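Local coordinates for protein glycerol dehydrogenase (Schizosaccharomyces pombe, PDB 1TA9) that oxidises glycerol to dihydroxyacetone in the assimilation of glycerol, probably using NAD(+) as hydride acceptor and zinc as cofactor, at residues B[81-86]-B[117-122]; B[236-241]-B[346-351]; B[164-169]-B[203-208]; B[176-181]-B[219-224]. All coordinates share one frame; numbering follows the deposited sequence.

Interaction 1: B[81-86]-B[117-122]; sequences RSYMYV and NGMTVT
Where Y83 faces N117, the backbones of 81-86 and 117-122 come closest, their CA atoms 7.0 Å apart; a short helix here meets the turn between helix 100-115 and strand 120-125. That turn is a Schellman motif: G118, at positive phi, takes the C-prime place, and M119 N and G118 N bond back to L114 O and S115 O. It feeds an edge strand of the parallel sheet in the Rossmann-like dinucleotide-binding half. Y83 carries the contact. With its CG anti to the backbone N (chi1 -174°), the ring reaches over to the turn, and the N117 amide lies stacked on one face, the two planes only 3° apart. N117 CB makes a CH-pi contact over the same face, 3.5 Å from the Y83 ring centroid. The amide is held by its N117 ND2 bond to S113 O. M119 approaches differently, as a Met-aromatic contact: its SD lies in the ring plane at the edge, 3.6 Å from Y83 CD2. Beyond the sulfur, M119 CE reaches V86 CG1 at 4.3 Å. With an alanine here instead of Y83, the N117 amide would probably lose the ring it lies on and the M119 sulfur its aromatic edge. One water ties the phenol to the backbone of the turn: Y83 OH donates to it at 2.9 Å, and the water donates to N117 O at 2.7 Å.

Interaction 2: B[236-241]-B[346-351]; sequences TWVETE and VLEDWP. With K (potassium ion), chain J.
W350 reaches across with the far corner of its indole, and CH2 lies against two side chains of helix 223-245: V238 CG2 at 4.3 Å and W237 CZ3 at 4.4 Å. For W237 this is an approach at the ring edge, near its plane, while one of its faces is covered from within its own helix by E241 CG. The second layer is polar. E348 comes from the turn that closes helix 333-347, a Schellman motif with D349 at positive phi, and its chain is extended beyond CG (chi2 -167°), which brings OE2 to 3.8 Å from V238 CG1. Its other oxygen turns back: OE1 sits in the W350 ring plane and takes a weak but fairly straight hydrogen bond from NE1, 3.3 Å long with an angle of 163° at the hydrogen. OE2 is also bonded by Q344. A water bridges the segments, 2.7 Å from V238 O and 2.8 Å from E348 OE2.

Other residues of the same helix turn serve the metals. T236 OG1 binds the potassium ion at 3.0 Å, and E239 OE2 accepts from H315 ND1, a second-shell bond to a zinc ligand. The contact packs two helices of the helical domain, 223-245 and the end of 333-347, through loose apolar touches and one water. No direct hydrogen bond crosses between the segments, which implies that shape and solvent, more than charge pairing, join them here.

Interaction 3: B[164-169]-B[203-208]; sequences IAHSMN and FYPLNP
Y204 CD1 lies over one face of the H166 imidazole, 3.6 Å from H166 CG. The two rings form an oblique pair, inclined at 57° with centroids 5.1 Å apart. P205 meets the same imidazole obliquely near its outer corner, its CD 3.7 Å from H166 CE1. The histidine reaches this place because its CG stands anti to the backbone N (chi1 176°), carrying the ring off the helix toward the 203-208 loop. No hydrogen bond crosses the contact, which consists of carbon surfaces at the protein surface. A glycine in place of Y204 would probably leave the H166 ring without the aromatic cover over that face, held on that side by little more than P205.

Behind the pair, both partners are fixed to the fold. Helix 155-167 ends in a Schellman motif with N169, at positive phi, as its C-prime residue, and N169 N bonds to H166 O at 3.1 Å. The backbone of Y204 pairs with S187, and its side chain packs on K162 and Y163 of the same helix, while P205 O accepts from K88 of a second subunit. The contact thus joins the last turn of helix 155-167, whose first turn, G155 to D159, probably binds NAD(+), to the loop after the 188-192/198-203 hairpin, in the nucleotide-binding domain of an iron-containing alcohol dehydrogenase.

Interaction 4: B[176-181]-B[219-224]; sequences PTTASS and VRAPVR
T178 and A221 meet methyl to methyl, T178 CG2 lying 4.1 Å from A221 CB, and this is the nearest approach of the side chains. T177 adds its backbone oxygen to the same small group: T177 O is 4.5 Å from A221 CB, a distance that amounts to mere proximity. The CA atoms of T178 and A221 are 6.6 Å apart, and little surface is buried between the segments. Within T178, CG2 stands anti to the carbonyl carbon, beside the backbone N, which sends the methyl to A221; OG1 then falls between N and C (chi1 58°) and turns to S180, with which it shares a weak hydrogen bond of 3.4 Å between T178 OG1 and S180 OG. One threonine therefore uses its two branches for different purposes, an apolar one across the contact and a polar one along its own loop.

The next shell anchors both backbones. On the loop side, T177 pairs by its backbone with G153, A179 O accepts from N298 ND2, and S180 O accepts from S228 OG of helix 223-245; on the other side, A221 O is bonded by N282 ND2. Farther out, R224, near the start of that helix, forms a salt bridge to E335 and donates to R330 O, S439 O and S442 O.

T177 to S180 probably bind NAD(+), and D182 just beyond binds potassium. The loop after strand 172-176 meets the start of the helical domain here, at the interdomain cleft where iron-containing alcohol dehydrogenases bind nucleotide and metal.

Overall arrangement
The four contacts span the two-domain architecture. Interactions 1 and 3 lie in the nucleotide-binding half, on the same side of the chain's centre, with centres about 21 Å apart, and each also touches a second subunit. Interactions 3 and 4 alternate along the chain, flanking the probable NAD(+) site from helix 155-167 and from the loop after strand 172-176. Interactions 2 and 4 share helix 223-245: one contact sits by its start and the other farther along it, their nearest atoms about 8 Å apart. Neither contact touches the zinc, which is about 12 Å from the V238 side chain and about 13 Å from that of T178.

Interaction 1: B[81-86]-B[117-122]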
loop_
_atom_site.group_PDB
_atom_site.type_symbol
_atom_site.label_atom_id
_atom_site.label_comp_id
_atom_site.label_asym_id
_atom_site.label_seq_id
_atom_site.Cartn_x
_atom_site.Cartn_y
_atom_site.Cartn_z
ATOM N N ARG B 81 -5.955 -6.906 49.319
ATOM C CA ARG B 81 -7.177 -6.119 49.172
ATOM C C ARG B 81 -8.354 -7.070 48.938
ATOM O O ARG B 81 -9.355 -6.691 48.337
ATOM C CB ARG B 81 -7.062 -5.167 47.972
ATOM C CG ARG B 81 -5.998 -4.089 48.097
ATOM C CD ARG B 81 -5.998 -3.172 46.876
ATOM N NE ARG B 81 -5.369 -3.786 45.708
ATOM C CZ ARG B 81 -4.056 -3.931 45.559
ATOM N NH1 ARG B 81 -3.228 -3.507 46.507
ATOM N NH2 ARG B 81 -3.567 -4.491 44.461
ATOM N N SER B 82 -8.229 -8.301 49.419
ATOM C CA SER B 82 -9.269 -9.311 49.235
ATOM C C SER B 82 -10.683 -8.922 49.665
ATOM O O SER B 82 -11.626 -9.059 48.888
ATOM C CB SER B 82 -8.873 -10.606 49.947
ATOM O OG SER B 82 -7.691 -11.152 49.392
ATOM N N TYR B 83 -10.838 -8.444 50.895
ATOM C CA TYR B 83 -12.163 -8.085 51.395
ATOM C C TYR B 83 -12.925 -7.135 50.480
ATOM O O TYR B 83 -14.123 -7.296 50.260
ATOM C CB TYR B 83 -12.064 -7.472 52.794
ATOM C CG TYR B 83 -13.419 -7.227 53.413
ATOM C CD1 TYR B 83 -13.992 -5.956 53.410
ATOM C CD2 TYR B 83 -14.151 -8.279 53.961
ATOM C CE1 TYR B 83 -15.263 -5.738 53.936
ATOM C CE2 TYR B 83 -15.423 -8.074 54.490
ATOM C CZ TYR B 83 -15.972 -6.801 54.473
ATOM O OH TYR B 83 -17.234 -6.596 54.984
ATOM N N MET B 84 -12.216 -6.145 49.959
ATOM C CA MET B 84 -12.772 -5.141 49.062
ATOM C C MET B 84 -13.605 -5.750 47.933
ATOM O O MET B 84 -14.609 -5.177 47.499
ATOM C CB MET B 84 -11.612 -4.331 48.490
ATOM C CG MET B 84 -11.931 -3.441 47.326
ATOM S SD MET B 84 -10.416 -2.598 46.841
ATOM C CE MET B 84 -11.076 -1.359 45.726
ATOM N N TYR B 85 -13.184 -6.916 47.465
ATOM C CA TYR B 85 -13.886 -7.592 46.386
ATOM C C TYR B 85 -14.766 -8.720 46.915
ATOM O O TYR B 85 -15.918 -8.868 46.503
ATOM C CB TYR B 85 -12.866 -8.137 45.388
ATOM C CG TYR B 85 -11.939 -7.067 44.850
ATOM C CD1 TYR B 85 -12.404 -6.103 43.956
ATOM C CD2 TYR B 85 -10.605 -7.001 45.257
ATOM C CE1 TYR B 85 -11.563 -5.100 43.476
ATOM C CE2 TYR B 85 -9.756 -5.998 44.783
ATOM C CZ TYR B 85 -10.243 -5.054 43.893
ATOM O OH TYR B 85 -9.414 -4.069 43.413
ATOM N N VAL B 86 -14.225 -9.508 47.838
ATOM C CA VAL B 86 -14.972 -10.622 48.404
ATOM C C VAL B 86 -16.279 -10.175 49.054
ATOM O O VAL B 86 -17.270 -10.908 49.031
ATOM C CB VAL B 86 -14.130 -11.381 49.456
ATOM C CG1 VAL B 86 -14.980 -12.451 50.139
ATOM C CG2 VAL B 86 -12.924 -12.016 48.794
ATOM N N ASN B 117 -11.257 -7.807 58.589
ATOM C CA ASN B 117 -12.499 -7.121 58.276
ATOM C C ASN B 117 -13.747 -7.765 58.880
ATOM O O ASN B 117 -14.863 -7.546 58.403
ATOM C CB ASN B 117 -12.636 -6.986 56.762
ATOM C CG ASN B 117 -11.789 -5.857 56.213
ATOM O OD1 ASN B 117 -12.208 -4.702 56.210
ATOM N ND2 ASN B 117 -10.578 -6.181 55.770
ATOM N N GLY B 118 -13.548 -8.561 59.927
ATOM C CA GLY B 118 -14.664 -9.186 60.615
ATOM C C GLY B 118 -15.241 -10.480 60.077
ATOM O O GLY B 118 -16.298 -10.913 60.537
ATOM N N MET B 119 -14.570 -11.109 59.119
ATOM C CA MET B 119 -15.080 -12.357 58.566
ATOM C C MET B 119 -14.514 -13.593 59.245
ATOM O O MET B 119 -13.388 -13.586 59.748
ATOM C CB MET B 119 -14.777 -12.447 57.068
ATOM C CG MET B 119 -15.497 -11.427 56.216
ATOM S SD MET B 119 -15.200 -11.730 54.467
ATOM C CE MET B 119 -16.212 -13.188 54.197
ATOM N N THR B 120 -15.317 -14.651 59.265
ATOM C CA THR B 120 -14.907 -15.928 59.829
ATOM C C THR B 120 -14.437 -16.723 58.619
ATOM O O THR B 120 -15.159 -16.831 57.629
ATOM C CB THR B 120 -16.088 -16.666 60.494
ATOM O OG1 THR B 120 -16.545 -15.917 61.629
ATOM C CG2 THR B 120 -15.664 -18.055 60.945
ATOM N N VAL B 121 -13.229 -17.268 58.685
ATOM C CA VAL B 121 -12.695 -18.015 57.556
ATOM C C VAL B 121 -12.362 -19.465 57.867
ATOM O O VAL B 121 -11.576 -19.758 58.769
ATOM C CB VAL B 121 -11.427 -17.328 57.002
ATOM C CG1 VAL B 121 -10.889 -18.101 55.812
ATOM C CG2 VAL B 121 -11.748 -15.896 56.605
ATOM N N THR B 122 -12.966 -20.371 57.107
ATOM C CA THR B 122 -12.718 -21.796 57.266
ATOM C C THR B 122 -11.556 -22.145 56.346
ATOM O O THR B 122 -11.692 -22.121 55.124
ATOM C CB THR B 122 -13.946 -22.629 56.860
ATOM O OG1 THR B 122 -15.069 -22.244 57.662
ATOM C CG2 THR B 122 -13.672 -24.116 57.057
HETATM O O HOH W 1 -17.371 -7.985 57.470
#

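Interaction 2: B[236-241]-B[346-351]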
loop_
_atom_site.group_PDB
_atom_site.type_symbol
_atom_site.label_atom_id
_atom_site.label_comp_id
_atom_site.label_asym_id
_atom_site.label_seq_id
_atom_site.Cartn_x
_atom_site.Cartn_y
_atom_site.Cartn_z
ATOM N N THR B 236 -6.478 -20.334 21.440
ATOM C CA THR B 236 -7.788 -19.700 21.517
ATOM C C THR B 236 -8.294 -19.118 20.200
ATOM O O THR B 236 -9.378 -19.479 19.741
ATOM C CB THR B 236 -7.810 -18.583 22.578
ATOM O OG1 THR B 236 -7.495 -19.139 23.858
ATOM C CG2 THR B 236 -9.188 -17.936 22.642
ATOM N N TRP B 237 -7.526 -18.217 19.597
ATOM C CA TRP B 237 -7.954 -17.611 18.346
ATOM C C TRP B 237 -8.105 -18.666 17.254
ATOM O O TRP B 237 -9.083 -18.656 16.507
ATOM C CB TRP B 237 -6.956 -16.539 17.891
ATOM C CG TRP B 237 -7.356 -15.857 16.615
ATOM C CD1 TRP B 237 -8.305 -14.884 16.462
ATOM C CD2 TRP B 237 -6.832 -16.116 15.309
ATOM N NE1 TRP B 237 -8.402 -14.523 15.138
ATOM C CE2 TRP B 237 -7.508 -15.263 14.408
ATOM C CE3 TRP B 237 -5.855 -16.990 14.811
ATOM C CZ2 TRP B 237 -7.237 -15.257 13.035
ATOM C CZ3 TRP B 237 -5.586 -16.983 13.440
ATOM C CH2 TRP B 237 -6.277 -16.121 12.571
ATOM N N VAL B 238 -7.143 -19.580 17.163
ATOM C CA VAL B 238 -7.202 -20.619 16.143
ATOM C C VAL B 238 -8.449 -21.485 16.276
ATOM O O VAL B 238 -9.186 -21.674 15.309
ATOM C CB VAL B 238 -5.964 -21.544 16.193
ATOM C CG1 VAL B 238 -6.175 -22.735 15.258
ATOM C CG2 VAL B 238 -4.711 -20.765 15.785
ATOM N N GLU B 239 -8.695 -22.006 17.475
ATOM C CA GLU B 239 -9.850 -22.873 17.674
ATOM C C GLU B 239 -11.177 -22.137 17.558
ATOM O O GLU B 239 -12.078 -22.595 16.852
ATOM C CB GLU B 239 -9.751 -23.599 19.022
ATOM C CG GLU B 239 -8.534 -24.514 19.115
ATOM C CD GLU B 239 -8.528 -25.380 20.363
ATOM O OE1 GLU B 239 -9.160 -26.462 20.351
ATOM O OE2 GLU B 239 -7.895 -24.973 21.358
ATOM N N THR B 240 -11.302 -20.996 18.228
ATOM C CA THR B 240 -12.544 -20.235 18.160
ATOM C C THR B 240 -12.881 -19.801 16.735
ATOM O O THR B 240 -14.042 -19.867 16.324
ATOM C CB THR B 240 -12.501 -19.018 19.106
ATOM O OG1 THR B 240 -12.785 -19.465 20.438
ATOM C CG2 THR B 240 -13.530 -17.957 18.700
ATOM N N GLU B 241 -11.886 -19.365 15.970
ATOM C CA GLU B 241 -12.162 -18.973 14.587
ATOM C C GLU B 241 -12.696 -20.187 13.819
ATOM O O GLU B 241 -13.585 -20.059 12.985
ATOM C CB GLU B 241 -10.897 -18.440 13.907
ATOM C CG GLU B 241 -10.571 -16.995 14.258
ATOM C CD GLU B 241 -11.597 -16.021 13.700
ATOM O OE1 GLU B 241 -12.206 -15.276 14.487
ATOM O OE2 GLU B 241 -11.794 -15.997 12.467
ATOM N N VAL B 346 -2.020 -27.870 10.456
ATOM C CA VAL B 346 -1.772 -28.813 9.380
ATOM C C VAL B 346 -3.118 -29.333 8.872
ATOM O O VAL B 346 -3.335 -29.442 7.663
ATOM C CB VAL B 346 -0.896 -29.994 9.870
ATOM C CG1 VAL B 346 -0.746 -31.038 8.772
ATOM C CG2 VAL B 346 0.476 -29.470 10.285
ATOM N N LEU B 347 -4.027 -29.637 9.797
ATOM C CA LEU B 347 -5.352 -30.133 9.423
ATOM C C LEU B 347 -6.154 -29.058 8.687
ATOM O O LEU B 347 -6.984 -29.373 7.830
ATOM C CB LEU B 347 -6.115 -30.606 10.666
ATOM C CG LEU B 347 -5.519 -31.828 11.380
ATOM C CD1 LEU B 347 -6.334 -32.152 12.624
ATOM C CD2 LEU B 347 -5.510 -33.021 10.431
ATOM N N GLU B 348 -5.910 -27.793 9.018
ATOM C CA GLU B 348 -6.609 -26.700 8.347
ATOM C C GLU B 348 -5.963 -26.367 6.996
ATOM O O GLU B 348 -6.467 -25.540 6.243
ATOM C CB GLU B 348 -6.646 -25.458 9.233
ATOM C CG GLU B 348 -7.669 -25.536 10.366
ATOM C CD GLU B 348 -7.902 -24.187 11.015
ATOM O OE1 GLU B 348 -8.024 -23.190 10.272
ATOM O OE2 GLU B 348 -7.968 -24.115 12.258
ATOM N N ASP B 349 -4.842 -27.015 6.701
ATOM C CA ASP B 349 -4.142 -26.831 5.431
ATOM C C ASP B 349 -3.586 -25.423 5.188
ATOM O O ASP B 349 -3.678 -24.906 4.077
ATOM C CB ASP B 349 -5.073 -27.211 4.273
ATOM C CG ASP B 349 -4.319 -27.614 3.014
ATOM O OD1 ASP B 349 -4.838 -27.368 1.904
ATOM O OD2 ASP B 349 -3.217 -28.190 3.126
ATOM N N TRP B 350 -3.021 -24.793 6.214
ATOM C CA TRP B 350 -2.438 -23.465 6.025
ATOM C C TRP B 350 -1.192 -23.634 5.161
ATOM O O TRP B 350 -0.521 -24.660 5.236
ATOM C CB TRP B 350 -1.967 -22.865 7.350
ATOM C CG TRP B 350 -3.017 -22.428 8.307
ATOM C CD1 TRP B 350 -4.341 -22.749 8.292
ATOM C CD2 TRP B 350 -2.807 -21.634 9.480
ATOM N NE1 TRP B 350 -4.971 -22.210 9.389
ATOM C CE2 TRP B 350 -4.051 -21.519 10.135
ATOM C CE3 TRP B 350 -1.683 -21.012 10.043
ATOM C CZ2 TRP B 350 -4.207 -20.804 11.330
ATOM C CZ3 TRP B 350 -1.839 -20.301 11.235
ATOM C CH2 TRP B 350 -3.093 -20.204 11.862
ATOM N N PRO B 351 -0.877 -22.638 4.318
ATOM C CA PRO B 351 0.325 -22.759 3.489
ATOM C C PRO B 351 1.504 -22.859 4.468
ATOM O O PRO B 351 1.417 -22.363 5.599
ATOM C CB PRO B 351 0.332 -21.448 2.709
ATOM C CG PRO B 351 -1.129 -21.167 2.525
ATOM C CD PRO B 351 -1.685 -21.475 3.908
HETATM K K K J . -7.166 -21.993 24.866
HETATM O O HOH W 2 -8.641 -21.393 12.673
HETATM O O HOH W 3 -8.720 -22.564 22.888
#

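Interaction 3: B[164-169]-B[203-208]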
loop_
_atom_site.group_PDB
_atom_site.type_symbol
_atom_site.label_atom_id
_atom_site.label_comp_id
_atom_site.label_asym_id
_atom_site.label_seq_id
_atom_site.Cartn_x
_atom_site.Cartn_y
_atom_site.Cartn_z
ATOM N N ILE B 164 -17.344 -27.899 44.743
ATOM C CA ILE B 164 -17.917 -27.716 46.073
ATOM C C ILE B 164 -18.940 -26.583 46.095
ATOM O O ILE B 164 -20.030 -26.731 46.649
ATOM C CB ILE B 164 -16.807 -27.435 47.111
ATOM C CG1 ILE B 164 -15.856 -28.630 47.171
ATOM C CG2 ILE B 164 -17.420 -27.161 48.483
ATOM C CD1 ILE B 164 -14.627 -28.405 48.029
ATOM N N ALA B 165 -18.590 -25.453 45.486
ATOM C CA ALA B 165 -19.485 -24.303 45.439
ATOM C C ALA B 165 -20.788 -24.669 44.734
ATOM O O ALA B 165 -21.879 -24.305 45.181
ATOM C CB ALA B 165 -18.803 -23.139 44.718
ATOM N N HIS B 166 -20.674 -25.391 43.625
ATOM C CA HIS B 166 -21.854 -25.804 42.881
ATOM C C HIS B 166 -22.681 -26.760 43.733
ATOM O O HIS B 166 -23.904 -26.662 43.781
ATOM C CB HIS B 166 -21.454 -26.493 41.577
ATOM C CG HIS B 166 -22.617 -27.024 40.801
ATOM N ND1 HIS B 166 -23.587 -26.206 40.259
ATOM C CD2 HIS B 166 -22.980 -28.292 40.493
ATOM C CE1 HIS B 166 -24.496 -26.948 39.652
ATOM N NE2 HIS B 166 -24.151 -28.217 39.780
ATOM N N SER B 167 -22.004 -27.681 44.410
ATOM C CA SER B 167 -22.679 -28.655 45.262
ATOM C C SER B 167 -23.435 -27.992 46.415
ATOM O O SER B 167 -24.422 -28.534 46.910
ATOM C CB SER B 167 -21.666 -29.652 45.812
ATOM N N MET B 168 -22.976 -26.818 46.837
ATOM C CA MET B 168 -23.617 -26.108 47.941
ATOM C C MET B 168 -24.466 -24.925 47.478
ATOM O O MET B 168 -24.973 -24.159 48.297
ATOM C CB MET B 168 -22.553 -25.621 48.926
ATOM C CG MET B 168 -21.708 -26.737 49.522
ATOM S SD MET B 168 -20.477 -26.144 50.701
ATOM C CE MET B 168 -21.477 -25.964 52.160
ATOM N N ASN B 169 -24.621 -24.789 46.165
ATOM C CA ASN B 169 -25.398 -23.697 45.580
ATOM C C ASN B 169 -24.860 -22.354 46.065
ATOM O O ASN B 169 -25.629 -21.446 46.381
ATOM C CB ASN B 169 -26.880 -23.816 45.959
ATOM C CG ASN B 169 -27.764 -22.862 45.163
ATOM O OD1 ASN B 169 -28.866 -22.509 45.591
ATOM N ND2 ASN B 169 -27.285 -22.447 43.994
ATOM N N PHE B 203 -19.896 -29.338 32.335
ATOM C CA PHE B 203 -20.285 -27.932 32.291
ATOM C C PHE B 203 -21.144 -27.520 33.482
ATOM O O PHE B 203 -22.039 -28.251 33.904
ATOM C CB PHE B 203 -21.063 -27.632 31.005
ATOM C CG PHE B 203 -20.267 -27.819 29.745
ATOM C CD1 PHE B 203 -19.787 -29.072 29.385
ATOM C CD2 PHE B 203 -20.011 -26.739 28.906
ATOM C CE1 PHE B 203 -19.063 -29.250 28.204
ATOM C CE2 PHE B 203 -19.289 -26.904 27.722
ATOM C CZ PHE B 203 -18.814 -28.162 27.372
ATOM N N TYR B 204 -20.858 -26.346 34.030
ATOM C CA TYR B 204 -21.635 -25.819 35.139
ATOM C C TYR B 204 -22.614 -24.832 34.517
ATOM O O TYR B 204 -22.324 -24.234 33.480
ATOM C CB TYR B 204 -20.726 -25.118 36.147
ATOM C CG TYR B 204 -19.891 -26.076 36.964
ATOM C CD1 TYR B 204 -20.494 -26.970 37.853
ATOM C CD2 TYR B 204 -18.501 -26.097 36.850
ATOM C CE1 TYR B 204 -19.734 -27.861 38.607
ATOM C CE2 TYR B 204 -17.729 -26.985 37.599
ATOM C CZ TYR B 204 -18.355 -27.863 38.475
ATOM O OH TYR B 204 -17.603 -28.744 39.218
ATOM N N PRO B 205 -23.789 -24.651 35.134
ATOM C CA PRO B 205 -24.772 -23.720 34.577
ATOM C C PRO B 205 -24.311 -22.265 34.529
ATOM O O PRO B 205 -24.758 -21.502 33.676
ATOM C CB PRO B 205 -25.993 -23.935 35.471
ATOM C CG PRO B 205 -25.389 -24.310 36.784
ATOM C CD PRO B 205 -24.285 -25.262 36.379
ATOM N N LEU B 206 -23.418 -21.887 35.438
ATOM C CA LEU B 206 -22.903 -20.519 35.485
ATOM C C LEU B 206 -21.385 -20.527 35.637
ATOM O O LEU B 206 -20.804 -21.528 36.053
ATOM C CB LEU B 206 -23.524 -19.761 36.663
ATOM C CG LEU B 206 -25.049 -19.608 36.689
ATOM C CD1 LEU B 206 -25.493 -19.170 38.078
ATOM C CD2 LEU B 206 -25.486 -18.605 35.636
ATOM N N ASN B 207 -20.747 -19.409 35.293
ATOM C CA ASN B 207 -19.293 -19.283 35.415
ATOM C C ASN B 207 -18.936 -18.925 36.846
ATOM O O ASN B 207 -19.793 -18.484 37.607
ATOM C CB ASN B 207 -18.764 -18.152 34.524
ATOM C CG ASN B 207 -18.771 -18.508 33.057
ATOM O OD1 ASN B 207 -19.826 -18.643 32.443
ATOM N ND2 ASN B 207 -17.583 -18.663 32.486
ATOM N N PRO B 208 -17.662 -19.118 37.234
ATOM C CA PRO B 208 -17.266 -18.769 38.601
ATOM C C PRO B 208 -17.621 -17.291 38.728
ATOM O O PRO B 208 -17.594 -16.561 37.735
ATOM C CB PRO B 208 -15.760 -18.999 38.590
ATOM C CG PRO B 208 -15.614 -20.145 37.632
ATOM C CD PRO B 208 -16.558 -19.773 36.510
#

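Interaction 4: B[176-181]-B[219-224]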
loop_
_atom_site.group_PDB
_atom_site.type_symbol
_atom_site.label_atom_id
_atom_site.label_comp_id
_atom_site.label_asym_id
_atom_site.label_seq_id
_atom_site.Cartn_x
_atom_site.Cartn_y
_atom_site.Cartn_z
ATOM N N PRO B 176 -6.174 -18.000 40.706
ATOM C CA PRO B 176 -5.037 -18.722 40.135
ATOM C C PRO B 176 -3.719 -18.173 40.682
ATOM O O PRO B 176 -3.567 -16.960 40.838
ATOM C CB PRO B 176 -5.201 -18.492 38.633
ATOM C CG PRO B 176 -5.864 -17.157 38.565
ATOM C CD PRO B 176 -6.892 -17.235 39.670
ATOM N N THR B 177 -2.775 -19.064 40.972
ATOM C CA THR B 177 -1.482 -18.651 41.504
ATOM C C THR B 177 -0.379 -18.691 40.444
ATOM O O THR B 177 0.787 -18.394 40.719
ATOM C CB THR B 177 -1.088 -19.514 42.716
ATOM O OG1 THR B 177 -1.168 -20.901 42.370
ATOM C CG2 THR B 177 -2.030 -19.229 43.881
ATOM N N THR B 178 -0.770 -19.063 39.230
ATOM C CA THR B 178 0.127 -19.093 38.081
ATOM C C THR B 178 -0.781 -18.777 36.902
ATOM O O THR B 178 -1.999 -18.903 37.004
ATOM C CB THR B 178 0.761 -20.479 37.842
ATOM O OG1 THR B 178 -0.273 -21.451 37.663
ATOM C CG2 THR B 178 1.648 -20.878 39.017
ATOM N N ALA B 179 -0.200 -18.352 35.790
ATOM C CA ALA B 179 -1.000 -18.036 34.613
ATOM C C ALA B 179 -0.639 -19.061 33.544
ATOM O O ALA B 179 -0.181 -18.701 32.463
ATOM C CB ALA B 179 -0.677 -16.622 34.135
ATOM N N SER B 180 -0.862 -20.337 33.855
ATOM C CA SER B 180 -0.503 -21.426 32.948
ATOM C C SER B 180 -1.588 -22.021 32.053
ATOM O O SER B 180 -1.293 -22.874 31.218
ATOM C CB SER B 180 0.157 -22.551 33.747
ATOM O OG SER B 180 -0.720 -23.041 34.745
ATOM N N SER B 181 -2.831 -21.587 32.225
ATOM C CA SER B 181 -3.940 -22.076 31.406
ATOM C C SER B 181 -5.086 -21.084 31.546
ATOM O O SER B 181 -5.033 -20.187 32.387
ATOM C CB SER B 181 -4.404 -23.460 31.877
ATOM O OG SER B 181 -5.305 -23.353 32.971
ATOM N N VAL B 219 4.251 -13.234 39.085
ATOM C CA VAL B 219 5.597 -12.886 38.627
ATOM C C VAL B 219 6.702 -13.654 39.359
ATOM O O VAL B 219 7.809 -13.795 38.840
ATOM C CB VAL B 219 5.861 -11.360 38.753
ATOM C CG1 VAL B 219 6.228 -10.999 40.181
ATOM C CG2 VAL B 219 6.962 -10.933 37.777
ATOM N N ARG B 220 6.394 -14.156 40.554
ATOM C CA ARG B 220 7.363 -14.912 41.354
ATOM C C ARG B 220 7.438 -16.385 40.966
ATOM O O ARG B 220 8.365 -17.092 41.357
ATOM C CB ARG B 220 7.016 -14.811 42.846
ATOM C CG ARG B 220 7.325 -13.467 43.485
ATOM C CD ARG B 220 6.786 -13.415 44.915
ATOM N NE ARG B 220 7.123 -12.162 45.589
ATOM C CZ ARG B 220 8.322 -11.882 46.093
ATOM N NH1 ARG B 220 9.307 -12.767 46.002
ATOM N NH2 ARG B 220 8.537 -10.716 46.689
ATOM N N ALA B 221 6.463 -16.856 40.202
ATOM C CA ALA B 221 6.450 -18.256 39.790
ATOM C C ALA B 221 7.422 -18.496 38.636
ATOM O O ALA B 221 7.752 -17.574 37.891
ATOM C CB ALA B 221 5.044 -18.656 39.373
ATOM N N PRO B 222 7.905 -19.742 38.485
ATOM C CA PRO B 222 8.838 -20.067 37.399
ATOM C C PRO B 222 8.224 -19.676 36.058
ATOM O O PRO B 222 7.056 -19.963 35.801
ATOM C CB PRO B 222 9.009 -21.574 37.535
ATOM C CG PRO B 222 8.879 -21.781 39.017
ATOM C CD PRO B 222 7.694 -20.909 39.361
ATOM N N VAL B 223 9.009 -19.037 35.198
ATOM C CA VAL B 223 8.499 -18.590 33.906
ATOM C C VAL B 223 7.960 -19.716 33.011
ATOM O O VAL B 223 7.208 -19.458 32.068
ATOM C CB VAL B 223 9.574 -17.762 33.152
ATOM C CG1 VAL B 223 10.729 -18.652 32.736
ATOM C CG2 VAL B 223 8.943 -17.050 31.957
ATOM N N ARG B 224 8.319 -20.964 33.301
ATOM C CA ARG B 224 7.800 -22.071 32.501
ATOM C C ARG B 224 6.264 -22.060 32.589
ATOM O O ARG B 224 5.576 -22.381 31.622
ATOM C CB ARG B 224 8.340 -23.414 33.009
ATOM C CG ARG B 224 7.833 -24.610 32.218
ATOM C CD ARG B 224 8.173 -25.953 32.870
ATOM N NE ARG B 224 7.575 -27.059 32.119
ATOM C CZ ARG B 224 7.494 -28.313 32.549
ATOM N NH1 ARG B 224 7.974 -28.647 33.742
ATOM N NH2 ARG B 224 6.927 -29.237 31.784
#